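Local coordinates for protein phenolic acid decarboxylase (Sedimentibacter hydroxybenzoicus, PDB 7AE5) that catalyses the reversible, non-oxidative decarboxylation of 4-hydroxybenzoate and 3,4-dihydroxybenzoate, using prenylated FMN and manganese, and so detoxifies phenolic compounds under anaerobic conditions, at residues Ser147-Asp152 / Ala204-Asn209; Glu262-Pro267 / Glu291-Arg296; His377-Ser382 / Asn419-Pro424. All coordinates share one frame; numbering follows the deposited sequence.

Interaction 1 of 3, residues Ser147-Asp152 / Ala204-Asn209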
ATOM      1  N   SER C 147     -38.058  24.638  16.261  1.00 60.71           N
ATOM      2  CA  SER C 147     -36.966  25.579  16.492  1.00 61.86           C
ATOM      3  C   SER C 147     -36.990  25.962  17.967  1.00 64.27           C
ATOM      4  O   SER C 147     -37.911  26.649  18.421  1.00 64.83           O
ATOM      5  CB  SER C 147     -37.095  26.802  15.588  1.00 60.64           C
ATOM      6  OG  SER C 147     -37.337  26.416  14.246  1.00 57.32           O
ATOM      7  N   VAL C 148     -35.977  25.521  18.709  1.00 47.55           N
ATOM      8  CA  VAL C 148     -35.968  25.589  20.166  1.00 48.57           C
ATOM      9  C   VAL C 148     -35.103  26.763  20.603  1.00 50.89           C
ATOM     10  O   VAL C 148     -33.941  26.877  20.189  1.00 51.47           O
ATOM     11  CB  VAL C 148     -35.460  24.269  20.772  1.00 46.34           C
ATOM     12  CG1 VAL C 148     -35.020  24.473  22.215  1.00 47.73           C
ATOM     13  CG2 VAL C 148     -36.529  23.191  20.665  1.00 45.21           C
ATOM     14  N   VAL C 149     -35.660  27.621  21.455  1.00 57.39           N
ATOM     15  CA  VAL C 149     -35.051  28.894  21.828  1.00 59.83           C
ATOM     16  C   VAL C 149     -34.584  28.825  23.276  1.00 61.47           C
ATOM     17  O   VAL C 149     -35.370  28.500  24.175  1.00 61.18           O
ATOM     18  CB  VAL C 149     -36.035  30.060  21.631  1.00 60.16           C
ATOM     19  CG1 VAL C 149     -35.294  31.386  21.627  1.00 62.37           C
ATOM     20  CG2 VAL C 149     -36.824  29.875  20.345  1.00 58.55           C
ATOM     21  N   THR C 150     -33.307  29.136  23.497  1.00 67.50           N
ATOM     22  CA  THR C 150     -32.725  29.261  24.827  1.00 69.44           C
ATOM     23  C   THR C 150     -31.975  30.583  24.920  1.00 72.17           C
ATOM     24  O   THR C 150     -31.737  31.258  23.915  1.00 72.21           O
ATOM     25  CB  THR C 150     -31.773  28.099  25.154  1.00 68.64           C
ATOM     26  OG1 THR C 150     -30.464  28.395  24.652  1.00 70.09           O
ATOM     27  CG2 THR C 150     -32.266  26.796  24.549  1.00 65.13           C
ATOM     28  N   ALA C 151     -31.599  30.947  26.143  1.00 95.95           N
ATOM     29  CA  ALA C 151     -30.855  32.174  26.415  1.00 98.52           C
ATOM     30  C   ALA C 151     -30.403  32.138  27.870  1.00100.27           C
ATOM     31  O   ALA C 151     -30.651  31.168  28.594  1.00 99.37           O
ATOM     32  CB  ALA C 151     -31.693  33.424  26.131  1.00 98.75           C
ATOM     33  N   ASP C 152     -29.733  33.207  28.292  1.00112.03           N
ATOM     34  CA  ASP C 152     -29.380  33.346  29.698  1.00113.61           C
ATOM     35  C   ASP C 152     -30.396  34.230  30.412  1.00114.19           C
ATOM     36  O   ASP C 152     -30.786  35.277  29.883  1.00114.90           O
ATOM     37  CB  ASP C 152     -27.983  33.946  29.854  1.00115.68           C
ATOM     38  N   ALA C 204     -38.324  27.767  24.917  1.00 55.74           N
ATOM     39  CA  ALA C 204     -39.481  27.940  24.053  1.00 54.01           C
ATOM     40  C   ALA C 204     -39.318  27.059  22.824  1.00 52.90           C
ATOM     41  O   ALA C 204     -38.240  27.007  22.225  1.00 55.12           O
ATOM     42  CB  ALA C 204     -39.657  29.402  23.636  1.00 56.88           C
ATOM     43  N   ILE C 205     -40.388  26.360  22.458  1.00 54.25           N
ATOM     44  CA  ILE C 205     -40.382  25.421  21.342  1.00 53.10           C
ATOM     45  C   ILE C 205     -41.375  25.936  20.309  1.00 54.70           C
ATOM     46  O   ILE C 205     -42.590  25.903  20.540  1.00 54.78           O
ATOM     47  CB  ILE C 205     -40.737  23.996  21.790  1.00 50.19           C
ATOM     48  CG1 ILE C 205     -39.741  23.500  22.837  1.00 49.60           C
ATOM     49  CG2 ILE C 205     -40.766  23.052  20.604  1.00 49.24           C
ATOM     50  CD1 ILE C 205     -40.214  22.278  23.588  1.00 48.16           C
ATOM     51  N   THR C 206     -40.866  26.413  19.177  1.00 58.89           N
ATOM     52  CA  THR C 206     -41.702  26.974  18.125  1.00 61.19           C
ATOM     53  C   THR C 206     -41.853  25.982  16.979  1.00 61.03           C
ATOM     54  O   THR C 206     -40.877  25.360  16.546  1.00 58.86           O
ATOM     55  CB  THR C 206     -41.122  28.290  17.602  1.00 63.87           C
ATOM     56  OG1 THR C 206     -39.935  28.028  16.843  1.00 64.81           O
ATOM     57  CG2 THR C 206     -40.788  29.220  18.762  1.00 64.40           C
ATOM     58  N   ILE C 207     -43.085  25.841  16.492  1.00 55.74           N
ATOM     59  CA  ILE C 207     -43.434  24.894  15.441  1.00 54.47           C
ATOM     60  C   ILE C 207     -44.156  25.645  14.333  1.00 56.39           C
ATOM     61  O   ILE C 207     -45.010  26.497  14.604  1.00 58.56           O
ATOM     62  CB  ILE C 207     -44.310  23.746  15.987  1.00 53.76           C
ATOM     63  CG1 ILE C 207     -43.616  23.056  17.165  1.00 50.25           C
ATOM     64  CG2 ILE C 207     -44.632  22.740  14.890  1.00 53.13           C
ATOM     65  CD1 ILE C 207     -44.540  22.210  18.013  1.00 49.49           C
ATOM     66  N   GLY C 208     -43.814  25.331  13.085  1.00 52.12           N
ATOM     67  CA  GLY C 208     -44.423  25.993  11.946  1.00 53.09           C
ATOM     68  C   GLY C 208     -43.887  27.395  11.743  1.00 54.15           C
ATOM     69  O   GLY C 208     -44.478  28.366  12.225  1.00 55.68           O
ATOM     70  N   ASN C 209     -42.775  27.518  11.022  1.00 56.32           N
ATOM     71  CA  ASN C 209     -42.052  28.775  10.939  1.00 57.17           C
ATOM     72  C   ASN C 209     -41.744  29.136   9.493  1.00 57.21           C
ATOM     73  O   ASN C 209     -41.842  28.311   8.580  1.00 56.30           O
ATOM     74  CB  ASN C 209     -40.736  28.716  11.729  1.00 56.46           C
ATOM     75  CG  ASN C 209     -40.954  28.703  13.226  1.00 56.96           C
ATOM     76  OD1 ASN C 209     -41.470  29.664  13.798  1.00 58.19           O
ATOM     77  ND2 ASN C 209     -40.551  27.617  13.874  1.00 57.27           N
TER
HETATM   78  O   HOH W   1     -39.078  25.404  12.515  1.00 50.77           O

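Interaction 2 of 3, residues Glu262-Pro267 / Glu291-Arg296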
ATOM      1  N   GLU C 262     -44.082  27.103  25.457  1.00 63.26           N
ATOM      2  CA  GLU C 262     -43.281  27.688  26.521  1.00 64.28           C
ATOM      3  C   GLU C 262     -43.233  26.730  27.703  1.00 64.35           C
ATOM      4  O   GLU C 262     -44.272  26.260  28.175  1.00 63.75           O
ATOM      5  CB  GLU C 262     -43.850  29.042  26.944  1.00 65.04           C
ATOM      6  CG  GLU C 262     -43.942  30.039  25.801  1.00 65.98           C
ATOM      7  CD  GLU C 262     -44.512  31.376  26.232  1.00 68.13           C
ATOM      8  OE1 GLU C 262     -44.484  31.673  27.445  1.00 68.86           O
ATOM      9  OE2 GLU C 262     -44.986  32.130  25.355  1.00 69.15           O
ATOM     10  N   GLY C 263     -42.028  26.436  28.168  1.00 61.61           N
ATOM     11  CA  GLY C 263     -41.874  25.509  29.263  1.00 61.63           C
ATOM     12  C   GLY C 263     -40.489  25.573  29.860  1.00 62.60           C
ATOM     13  O   GLY C 263     -39.775  26.565  29.709  1.00 63.40           O
ATOM     14  N   HIS C 264     -40.112  24.492  30.541  1.00 57.40           N
ATOM     15  CA  HIS C 264     -38.835  24.451  31.234  1.00 58.26           C
ATOM     16  C   HIS C 264     -38.334  23.019  31.326  1.00 57.75           C
ATOM     17  O   HIS C 264     -39.120  22.074  31.434  1.00 56.79           O
ATOM     18  CB  HIS C 264     -38.939  25.048  32.643  1.00 58.94           C
ATOM     19  CG  HIS C 264     -39.847  24.283  33.557  1.00 58.31           C
ATOM     20  ND1 HIS C 264     -41.156  24.648  33.784  1.00 57.87           N
ATOM     21  CD2 HIS C 264     -39.633  23.173  34.304  1.00 58.02           C
ATOM     22  CE1 HIS C 264     -41.710  23.798  34.630  1.00 57.37           C
ATOM     23  NE2 HIS C 264     -40.806  22.893  34.961  1.00 57.42           N
ATOM     24  N   ILE C 265     -37.010  22.873  31.293  1.00 48.87           N
ATOM     25  CA  ILE C 265     -36.392  21.593  31.609  1.00 47.41           C
ATOM     26  C   ILE C 265     -36.595  21.299  33.089  1.00 47.74           C
ATOM     27  O   ILE C 265     -36.318  22.143  33.951  1.00 48.91           O
ATOM     28  CB  ILE C 265     -34.902  21.603  31.243  1.00 47.74           C
ATOM     29  CG1 ILE C 265     -34.701  22.157  29.831  1.00 47.80           C
ATOM     30  CG2 ILE C 265     -34.317  20.204  31.372  1.00 47.05           C
ATOM     31  CD1 ILE C 265     -33.355  21.818  29.227  1.00 48.06           C
ATOM     32  N   ILE C 266     -37.088  20.103  33.389  1.00 53.34           N
ATOM     33  CA  ILE C 266     -37.342  19.699  34.769  1.00 53.31           C
ATOM     34  C   ILE C 266     -36.026  19.230  35.380  1.00 53.77           C
ATOM     35  O   ILE C 266     -35.426  18.265  34.886  1.00 53.10           O
ATOM     36  CB  ILE C 266     -38.422  18.608  34.835  1.00 51.94           C
ATOM     37  CG1 ILE C 266     -39.538  18.918  33.834  1.00 51.38           C
ATOM     38  CG2 ILE C 266     -38.984  18.504  36.242  1.00 51.97           C
ATOM     39  CD1 ILE C 266     -40.588  17.832  33.722  1.00 50.03           C
ATOM     40  N   PRO C 267     -35.542  19.877  36.441  1.00 54.19           N
ATOM     41  CA  PRO C 267     -34.210  19.544  36.960  1.00 54.78           C
ATOM     42  C   PRO C 267     -34.154  18.146  37.557  1.00 53.80           C
ATOM     43  O   PRO C 267     -35.113  17.671  38.170  1.00 53.05           O
ATOM     44  CB  PRO C 267     -33.968  20.616  38.032  1.00 56.04           C
ATOM     45  CG  PRO C 267     -35.333  21.099  38.406  1.00 55.78           C
ATOM     46  CD  PRO C 267     -36.150  21.012  37.154  1.00 54.93           C
ATOM     47  N   GLU C 291     -36.386  15.718  30.331  1.00 62.30           N
ATOM     48  CA  GLU C 291     -37.756  16.069  29.995  1.00 62.00           C
ATOM     49  C   GLU C 291     -38.026  17.550  30.229  1.00 63.19           C
ATOM     50  O   GLU C 291     -37.397  18.206  31.066  1.00 64.22           O
ATOM     51  CB  GLU C 291     -38.778  15.246  30.785  1.00 61.08           C
ATOM     52  CG  GLU C 291     -38.890  13.798  30.366  1.00 59.65           C
ATOM     53  CD  GLU C 291     -40.142  13.137  30.920  1.00 58.75           C
ATOM     54  OE1 GLU C 291     -40.955  13.840  31.558  1.00 59.28           O
ATOM     55  OE2 GLU C 291     -40.331  11.923  30.690  1.00 57.52           O
ATOM     56  N   VAL C 292     -38.980  18.061  29.459  1.00 52.26           N
ATOM     57  CA  VAL C 292     -39.418  19.446  29.531  1.00 53.11           C
ATOM     58  C   VAL C 292     -40.895  19.452  29.897  1.00 52.54           C
ATOM     59  O   VAL C 292     -41.701  18.768  29.256  1.00 51.55           O
ATOM     60  CB  VAL C 292     -39.180  20.186  28.199  1.00 53.38           C
ATOM     61  CG1 VAL C 292     -39.732  21.617  28.254  1.00 54.04           C
ATOM     62  CG2 VAL C 292     -37.704  20.188  27.845  1.00 53.96           C
ATOM     63  N   LYS C 293     -41.247  20.213  30.928  1.00 62.03           N
ATOM     64  CA  LYS C 293     -42.644  20.478  31.225  1.00 61.62           C
ATOM     65  C   LYS C 293     -43.095  21.672  30.399  1.00 61.91           C
ATOM     66  O   LYS C 293     -42.360  22.651  30.255  1.00 62.78           O
ATOM     67  CB  LYS C 293     -42.859  20.753  32.714  1.00 62.09           C
ATOM     68  CG  LYS C 293     -44.312  20.666  33.148  1.00 61.45           C
ATOM     69  CD  LYS C 293     -44.459  20.891  34.641  1.00 61.89           C
ATOM     70  CE  LYS C 293     -45.312  19.806  35.279  1.00 60.96           C
ATOM     71  NZ  LYS C 293     -46.708  19.806  34.759  1.00 60.18           N
ATOM     72  N   ILE C 294     -44.292  21.577  29.838  1.00 52.36           N
ATOM     73  CA  ILE C 294     -44.835  22.618  28.974  1.00 52.41           C
ATOM     74  C   ILE C 294     -45.817  23.429  29.809  1.00 53.11           C
ATOM     75  O   ILE C 294     -46.882  22.933  30.193  1.00 53.31           O
ATOM     76  CB  ILE C 294     -45.489  22.021  27.722  1.00 51.43           C
ATOM     77  CG1 ILE C 294     -44.402  21.641  26.715  1.00 51.49           C
ATOM     78  CG2 ILE C 294     -46.458  23.011  27.091  1.00 52.41           C
ATOM     79  CD1 ILE C 294     -44.915  20.922  25.501  1.00 50.53           C
ATOM     80  N   ASP C 295     -45.446  24.674  30.113  1.00 65.24           N
ATOM     81  CA  ASP C 295     -46.219  25.516  31.018  1.00 65.62           C
ATOM     82  C   ASP C 295     -47.288  26.336  30.308  1.00 66.87           C
ATOM     83  O   ASP C 295     -48.303  26.677  30.928  1.00 68.07           O
ATOM     84  CB  ASP C 295     -45.288  26.460  31.785  1.00 66.62           C
ATOM     85  CG  ASP C 295     -44.248  25.719  32.603  1.00 67.08           C
ATOM     86  OD1 ASP C 295     -44.630  25.044  33.582  1.00 66.86           O
ATOM     87  OD2 ASP C 295     -43.048  25.814  32.267  1.00 67.67           O
ATOM     88  N   ARG C 296     -47.094  26.658  29.031  1.00 63.26           N
ATOM     89  CA  ARG C 296     -48.088  27.420  28.290  1.00 64.61           C
ATOM     90  C   ARG C 296     -47.917  27.160  26.800  1.00 63.84           C
ATOM     91  O   ARG C 296     -46.798  26.976  26.313  1.00 62.79           O
ATOM     92  CB  ARG C 296     -47.984  28.922  28.582  1.00 66.45           C
ATOM     93  CG  ARG C 296     -49.058  29.758  27.900  1.00 68.05           C
ATOM     94  CD  ARG C 296     -48.716  31.236  27.922  1.00 69.73           C
ATOM     95  NE  ARG C 296     -48.966  31.834  29.228  1.00 71.04           N
ATOM     96  CZ  ARG C 296     -49.726  32.902  29.429  1.00 73.07           C
ATOM     97  NH1 ARG C 296     -50.328  33.521  28.427  1.00 74.07           N
ATOM     98  NH2 ARG C 296     -49.883  33.363  30.667  1.00 74.17           N
TER

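Interaction 3 of 3, residues His377-Ser382 / Asn419-Pro424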
ATOM      1  N   HIS C 377     -14.627  21.595  11.181  1.00 42.67           N
ATOM      2  CA  HIS C 377     -15.626  20.599  10.821  1.00 42.39           C
ATOM      3  C   HIS C 377     -15.070  19.522   9.899  1.00 42.21           C
ATOM      4  O   HIS C 377     -15.371  18.338  10.081  1.00 42.44           O
ATOM      5  CB  HIS C 377     -16.827  21.277  10.157  1.00 42.00           C
ATOM      6  CG  HIS C 377     -17.981  20.356   9.914  1.00 42.02           C
ATOM      7  ND1 HIS C 377     -18.158  19.683   8.725  1.00 41.58           N
ATOM      8  CD2 HIS C 377     -19.021  20.001  10.706  1.00 42.60           C
ATOM      9  CE1 HIS C 377     -19.255  18.952   8.795  1.00 42.00           C
ATOM     10  NE2 HIS C 377     -19.798  19.126   9.987  1.00 42.63           N
ATOM     11  N   GLY C 378     -14.264  19.906   8.908  1.00 35.10           N
ATOM     12  CA  GLY C 378     -13.761  18.929   7.959  1.00 34.96           C
ATOM     13  C   GLY C 378     -12.796  17.936   8.569  1.00 35.49           C
ATOM     14  O   GLY C 378     -12.734  16.782   8.133  1.00 35.55           O
ATOM     15  N   MET C 379     -12.019  18.367   9.568  1.00 38.25           N
ATOM     16  CA  MET C 379     -11.043  17.508  10.231  1.00 38.92           C
ATOM     17  C   MET C 379     -11.664  16.219  10.756  1.00 39.06           C
ATOM     18  O   MET C 379     -11.176  15.135  10.410  1.00 39.24           O
ATOM     19  CB  MET C 379     -10.341  18.237  11.379  1.00 39.60           C
ATOM     20  CG  MET C 379      -9.165  17.475  11.942  1.00 40.41           C
ATOM     21  SD  MET C 379      -8.134  18.486  13.001  1.00 41.38           S
ATOM     22  CE  MET C 379      -7.359  19.449  11.747  1.00 41.18           C
ATOM     23  N   PRO C 380     -12.714  16.269  11.604  1.00 32.70           N
ATOM     24  CA  PRO C 380     -13.267  15.011  12.120  1.00 33.06           C
ATOM     25  C   PRO C 380     -14.366  14.418  11.248  1.00 32.88           C
ATOM     26  O   PRO C 380     -14.582  13.205  11.276  1.00 33.27           O
ATOM     27  CB  PRO C 380     -13.810  15.418  13.494  1.00 33.45           C
ATOM     28  CG  PRO C 380     -14.244  16.822  13.303  1.00 33.06           C
ATOM     29  CD  PRO C 380     -13.323  17.432  12.281  1.00 32.66           C
ATOM     30  N   TYR C 381     -15.068  15.246  10.473  1.00 40.12           N
ATOM     31  CA  TYR C 381     -16.223  14.768   9.717  1.00 40.25           C
ATOM     32  C   TYR C 381     -15.855  14.239   8.335  1.00 40.09           C
ATOM     33  O   TYR C 381     -16.292  13.152   7.944  1.00 40.71           O
ATOM     34  CB  TYR C 381     -17.259  15.888   9.563  1.00 39.91           C
ATOM     35  CG  TYR C 381     -18.233  16.021  10.707  1.00 40.39           C
ATOM     36  CD1 TYR C 381     -17.936  16.812  11.810  1.00 40.33           C
ATOM     37  CD2 TYR C 381     -19.456  15.365  10.680  1.00 41.05           C
ATOM     38  CE1 TYR C 381     -18.830  16.942  12.856  1.00 40.79           C
ATOM     39  CE2 TYR C 381     -20.355  15.489  11.720  1.00 41.50           C
ATOM     40  CZ  TYR C 381     -20.037  16.279  12.804  1.00 41.31           C
ATOM     41  OH  TYR C 381     -20.929  16.405  13.844  1.00 41.78           O
ATOM     42  N   SER C 382     -15.061  14.997   7.587  1.00 35.85           N
ATOM     43  CA  SER C 382     -14.905  14.780   6.153  1.00 35.55           C
ATOM     44  C   SER C 382     -14.023  13.562   5.910  1.00 35.95           C
ATOM     45  O   SER C 382     -12.817  13.598   6.175  1.00 35.89           O
ATOM     46  CB  SER C 382     -14.317  16.028   5.506  1.00 34.74           C
ATOM     47  OG  SER C 382     -15.286  17.061   5.462  1.00 34.37           O
ATOM     48  N   ASN C 419      -5.661   6.573  10.605  1.00 39.60           N
ATOM     49  CA  ASN C 419      -5.542   7.088  11.972  1.00 40.06           C
ATOM     50  C   ASN C 419      -5.713   8.606  12.032  1.00 40.22           C
ATOM     51  O   ASN C 419      -5.012   9.302  12.769  1.00 40.75           O
ATOM     52  CB  ASN C 419      -4.215   6.664  12.603  1.00 40.52           C
ATOM     53  CG  ASN C 419      -4.348   6.371  14.079  1.00 40.87           C
ATOM     54  OD1 ASN C 419      -5.338   5.781  14.516  1.00 40.76           O
ATOM     55  ND2 ASN C 419      -3.352   6.778  14.859  1.00 41.39           N
ATOM     56  N   CYS C 420      -6.656   9.117  11.262  1.00 35.38           N
ATOM     57  CA  CYS C 420      -7.056  10.514  11.270  1.00 35.40           C
ATOM     58  C   CYS C 420      -8.267  10.700  12.170  1.00 35.30           C
ATOM     59  O   CYS C 420      -8.905   9.727  12.582  1.00 35.25           O
ATOM     60  CB  CYS C 420      -7.363  10.968   9.844  1.00 34.92           C
ATOM     61  SG  CYS C 420      -5.904  11.062   8.793  1.00 35.35           S
ATOM     62  N   PRO C 421      -8.613  11.943  12.519  1.00 36.24           N
ATOM     63  CA  PRO C 421      -9.812  12.153  13.335  1.00 36.16           C
ATOM     64  C   PRO C 421     -11.063  11.726  12.585  1.00 35.66           C
ATOM     65  O   PRO C 421     -11.154  11.846  11.361  1.00 35.22           O
ATOM     66  CB  PRO C 421      -9.808  13.663  13.603  1.00 36.21           C
ATOM     67  CG  PRO C 421      -8.406  14.093  13.361  1.00 36.67           C
ATOM     68  CD  PRO C 421      -7.917  13.214  12.255  1.00 36.47           C
ATOM     69  N   GLY C 422     -12.029  11.209  13.336  1.00 43.92           N
ATOM     70  CA  GLY C 422     -13.285  10.792  12.752  1.00 43.84           C
ATOM     71  C   GLY C 422     -14.474  11.161  13.611  1.00 44.16           C
ATOM     72  O   GLY C 422     -14.335  11.885  14.602  1.00 44.28           O
ATOM     73  N   MET C 423     -15.655  10.673  13.237  1.00 50.71           N
ATOM     74  CA  MET C 423     -16.851  10.877  14.031  1.00 51.19           C
ATOM     75  C   MET C 423     -17.528   9.537  14.277  1.00 52.03           C
ATOM     76  O   MET C 423     -17.632   8.714  13.359  1.00 52.31           O
ATOM     77  CB  MET C 423     -17.828  11.839  13.336  1.00 50.99           C
ATOM     78  CG  MET C 423     -17.442  13.309  13.453  1.00 50.28           C
ATOM     79  SD  MET C 423     -17.385  13.878  15.164  1.00 50.54           S
ATOM     80  CE  MET C 423     -19.109  14.259  15.462  1.00 50.86           C
ATOM     81  N   PRO C 424     -17.988   9.285  15.505  1.00 45.15           N
ATOM     82  CA  PRO C 424     -18.616   7.985  15.796  1.00 46.03           C
ATOM     83  C   PRO C 424     -19.887   7.737  15.007  1.00 46.78           C
ATOM     84  O   PRO C 424     -20.225   6.575  14.748  1.00 47.61           O
ATOM     85  CB  PRO C 424     -18.895   8.056  17.306  1.00 46.33           C
ATOM     86  CG  PRO C 424     -18.048   9.184  17.814  1.00 45.67           C
ATOM     87  CD  PRO C 424     -17.937  10.156  16.688  1.00 45.02           C
TER

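Interaction 1 of 3, residues Ser147-Asp152 / Ala204-Asn209
S147-V149 and A204-T206 run antiparallel as neighbouring strands in the sheet of the prenylated-FMN-binding domain of this UbiD-family enzyme, their short axes approaching to 4.8 Å. S147 with T206 and V149 with A204 are hydrogen-bonded pairs, and V148 with I205 between them is a non-hydrogen-bonded pair. Four backbone bonds join the strands; in the tightest, V149 N reaches A204 O at 2.8 Å. That same carbonyl also receives a CA-H...O contact from V148 CA.

S147 O takes two donors. T206 N comes to it from above the carbonyl plane, while T206 OG1 lies in the plane on a lone pair at 2.9 Å. For this, T206 holds OG1 between its own backbone N and carbonyl carbon (chi1 71°), turned toward the neighbouring strand and only 3.3 Å from S147 CB. The same hydroxyl accepts from N209 ND2 while donating to S147 O, so it links the loop after the strand to the S147 carbonyl.

On the face of V148 and I205 the two side chains lie side by side and point the same way, V148 CG2 meeting I205 CG1 at 3.9 Å. V148 also comes close to Y167 and M184, both predicted to bind the prenylated FMN, so this face probably looks toward the cofactor site. The other face carries S147, V149, A204 and T206; V149 packs there against A204, and V253 touches A204 and T206.

N209 is held at both ends of its amide: S257 OG bonds to OD1, while ND2, besides its bond to T206 OG1, donates at 3.0 Å to a water that lies 2.7 Å from S147 OG.

Interaction 2 of 3, residues Glu262-Pro267 / Glu291-Arg296
E262-I265 pairs antiparallel with V292-R296, and a classic beta bulge interrupts the register: D295 and R296 both face E262. E262 O takes up the extra residue by accepting from two amides, D295 N at 2.8 Å and R296 N at 3.0 Å, while E262 N donates to R296 O. Beyond the bulge, H264 exchanges backbone bonds with K293 in both directions, and I266 N donates to E291 O almost straight, at 171°. G263 CA passes 3.1 Å from K293 O, a position where a side chain would clash.

At the bulge, the D295 carboxylate lies beside the H264 imidazole. H264 ND1 donates to the syn lone pair of D295 OD2 at 2.7 Å, with ring and carboxylate planes 20° apart; the ring gets there because CG sits between the backbone N and carbonyl carbon (chi1 64°). K293 CB lies over one face of this ring in a CH-pi contact, 4.0 Å from its centroid. A leucine in place of H264 would probably leave the D295 carboxylate without this N-H and freer to turn, since the bond between Y248 OH and the same oxygen is weak.

The remaining charges find mates outside the pair. R176 and K172 form salt bridges with E291, D175 with K293, and D246 with R296, whereas the E262 carboxylate takes backbone N-H groups of D246 and L247.

On the opposite face I265 CG1 touches V292 CG2 at 4.1 Å, near M184, a predicted cofactor-binding residue. The result is a classic bulge between neighbouring strands of the antiparallel sheet in this enzyme's Rift-related, FMN-binding domain.

Interaction 3 of 3, residues His377-Ser382 / Asn419-Pro424
Apolar contacts join P380 and its neighbours in the short helix that ends at Y381 to P421-M423, where the chain leaves its strand. M379 CG meets the P421 ring at CG, 3.7 Å away, the two side chains crossing at a slant. The P380 ring rests more loosely on P421 and on M423 CG.

The aromatic contact is between M423 and Y381. M423 CG stands above the centre of the Y381 ring, 3.7 Å from the centroid and 3° off the normal, a CH-pi contact. Bends at chi2 (-61°) and chi3 (-84°) fold the rest of the methionine back across the ring, with SD over the same face at 4.5 Å from the centroid in a Met-aromatic contact. The methyl CE then reaches the phenol end, 3.5 Å from Y381 CZ. The ring thus lies between the M423 methylene on one face and H377 NE2 on the other.

No hydrogen bond joins the segments; the backbone carbonyls make weaker contacts. P380 O receives a CA-H...O contact from G422 CA at 3.1 Å. M379 O and P421 O, both acceptors, lie 3.4 Å apart, and K437 NZ is hydrogen-bonded to both, which probably offsets their repulsion.

M379 and P421 also pack on M337 and G363 of a second subunit. Here a short helix packs against the end of strand 414-421 in the C-terminal domain of the UbiD fold, and the side chain of Y381 is about 8 Å from that of H185, a predicted manganese ligand.

In the fold
Interactions 1 and 2 belong to one antiparallel sheet of the FMN-binding domain: strands 201-207 and 259-265 are neighbours in it, and the contact centres lie 12 Å apart. All the residues that touch in interaction 1 are buried, and its polar side chains bond to a backbone carbonyl, hydroxyls, an amide and a water. Interaction 2, farther from the chain centre and partly exposed, adds a bulge, and its charged side chains pair with residues outside the two segments. Both bring aliphatic side chains near M184. Interaction 3 stands apart in the C-terminal domain, its centre 30 and 35 Å from the other two; there a helix meets a strand end through prolines, methionines and a tyrosine, without a hydrogen bond between the segments and next to another subunit.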